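Local coordinates for protein N-acetylmuramoyl-l-alanine amidase (Bartonella henselae, PDB 3NE8) that probably cleaves, as a zinc-dependent amidase, the bond between N-acetylmuramic acid and L-alanine in peptidoglycan, remodelling the cell wall during division, at residues V8-H13 against F78-A83. Sequence-based numbering, arbitrary orientation.
Sequences VLDPGH and FISIHA. With ZN (zinc ion), chain B.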
# COMPACT_ATOMS: atom_id res chain seq x y z
N VAL A 8 -2.68 -17.52 -6.27
CA VAL A 8 -2.53 -18.91 -5.89
C VAL A 8 -2.90 -19.06 -4.43
O VAL A 8 -2.41 -18.30 -3.58
CB VAL A 8 -1.11 -19.42 -6.18
CG1 VAL A 8 -0.89 -20.81 -5.56
CG2 VAL A 8 -0.88 -19.47 -7.69
N LEU A 9 -3.81 -19.99 -4.17
CA LEU A 9 -4.25 -20.32 -2.82
C LEU A 9 -3.62 -21.64 -2.40
O LEU A 9 -3.64 -22.61 -3.16
CB LEU A 9 -5.77 -20.45 -2.76
CG LEU A 9 -6.55 -19.26 -3.30
CD1 LEU A 9 -8.05 -19.50 -3.21
CD2 LEU A 9 -6.18 -17.97 -2.58
N ASP A 10 -3.10 -21.67 -1.18
CA ASP A 10 -2.44 -22.84 -0.65
C ASP A 10 -3.20 -23.37 0.56
O ASP A 10 -3.09 -22.84 1.66
CB ASP A 10 -1.01 -22.48 -0.22
CG ASP A 10 -0.31 -23.63 0.48
OD1 ASP A 10 -0.35 -24.74 -0.08
OD2 ASP A 10 0.25 -23.43 1.58
N PRO A 11 -3.99 -24.44 0.36
CA PRO A 11 -4.66 -25.05 1.52
C PRO A 11 -3.62 -25.78 2.39
O PRO A 11 -3.02 -26.76 1.95
CB PRO A 11 -5.64 -26.06 0.89
CG PRO A 11 -5.67 -25.74 -0.58
CD PRO A 11 -4.34 -25.13 -0.90
N GLY A 12 -3.39 -25.27 3.59
CA GLY A 12 -2.37 -25.84 4.46
C GLY A 12 -2.55 -27.33 4.69
O GLY A 12 -3.68 -27.84 4.74
N HIS A 13 -1.42 -28.03 4.83
CA HIS A 13 -1.40 -29.45 5.18
C HIS A 13 -1.96 -30.28 4.04
O HIS A 13 -1.92 -29.83 2.90
CB HIS A 13 -2.06 -29.68 6.55
CG HIS A 13 -1.56 -28.70 7.56
ND1 HIS A 13 -0.33 -28.82 8.17
CD2 HIS A 13 -2.06 -27.50 7.94
CE1 HIS A 13 -0.12 -27.75 8.93
NE2 HIS A 13 -1.15 -26.93 8.80
N PHE A 78 0.06 -14.83 -3.32
CA PHE A 78 0.04 -16.18 -2.77
C PHE A 78 -0.52 -16.10 -1.36
O PHE A 78 -0.05 -15.31 -0.54
CB PHE A 78 1.47 -16.74 -2.75
CG PHE A 78 1.59 -18.10 -2.13
CD1 PHE A 78 1.17 -19.24 -2.80
CD2 PHE A 78 2.13 -18.24 -0.85
CE1 PHE A 78 1.31 -20.50 -2.23
CE2 PHE A 78 2.25 -19.50 -0.27
CZ PHE A 78 1.84 -20.64 -0.97
N ILE A 79 -1.53 -16.92 -1.07
CA ILE A 79 -2.18 -16.94 0.23
C ILE A 79 -2.19 -18.37 0.77
O ILE A 79 -2.81 -19.25 0.17
CB ILE A 79 -3.63 -16.42 0.15
CG1 ILE A 79 -3.68 -15.01 -0.45
CG2 ILE A 79 -4.27 -16.45 1.52
CD1 ILE A 79 -5.09 -14.50 -0.71
N SER A 80 -1.50 -18.59 1.88
CA SER A 80 -1.52 -19.89 2.53
C SER A 80 -2.56 -19.86 3.64
O SER A 80 -2.56 -18.95 4.48
CB SER A 80 -0.14 -20.23 3.09
OG SER A 80 -0.09 -21.57 3.55
N ILE A 81 -3.44 -20.85 3.63
CA ILE A 81 -4.63 -20.88 4.47
C ILE A 81 -4.48 -21.94 5.55
O ILE A 81 -4.21 -23.11 5.24
CB ILE A 81 -5.86 -21.20 3.60
CG1 ILE A 81 -6.07 -20.09 2.56
CG2 ILE A 81 -7.11 -21.42 4.45
CD1 ILE A 81 -6.85 -20.51 1.34
N HIS A 82 -4.66 -21.53 6.81
CA HIS A 82 -4.41 -22.37 7.98
C HIS A 82 -5.49 -22.24 9.04
O HIS A 82 -6.26 -21.28 9.04
CB HIS A 82 -3.04 -22.04 8.57
CG HIS A 82 -1.93 -22.54 7.71
ND1 HIS A 82 -1.30 -23.74 7.95
CD2 HIS A 82 -1.43 -22.07 6.55
CE1 HIS A 82 -0.42 -23.97 6.99
NE2 HIS A 82 -0.48 -22.97 6.13
N ALA A 83 -5.53 -23.23 9.93
CA ALA A 83 -6.39 -23.21 11.11
C ALA A 83 -5.69 -24.02 12.20
O ALA A 83 -6.09 -25.14 12.53
CB ALA A 83 -7.76 -23.76 10.79
ZN ZN B . -1.38 -25.00 9.73
O HOH W 1 1.22 -24.44 4.10
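The adjacent parallel strands 5-11 and 77-82 of the mixed six-stranded amidase sheet lead into the zinc site: His-82 ends its strand, and His-13 follows from the loop just after strand 5-11. His-13 NE2 and His-82 ND1 both lie 2.2 Å from the zinc, their ring planes 82° apart; Glu-28, Asp-84 and Glu-115 complete the site, and Asp-17 accepts a hydrogen bond from His-13 ND1. Four backbone bonds set the register: Ile-79 N to Val-8 O, Asp-10 N to Ile-79 O, Ile-81 N to Asp-10 O and, past the last bridge, Gly-12 N to Ile-81 O at 2.8 Å. Beside that bond, Gly-12 CA lies over one face of the His-82 ring, a CH-pi contact 4.0 Å from its centroid. On the face carrying Val-8, Phe-78 and Ser-80, Asp-10 holds CG anti to its own N (chi1 174°), laying CB 3.5 Å from Phe-78 CZ. OD1 has a salt bridge to Arg-66 and a hydrogen bond with Thr-54, which should stabilise the carboxylate charge. A second-shell chain probably helps fix the His-82 ring's rotation: NE2 donates to Ser-80 OG (bent, 132°) and weakly to a water that donates to Asp-10 OD2, while Ser-80 OG donates to the anti side of Asp-10 OD2 at 2.7 Å.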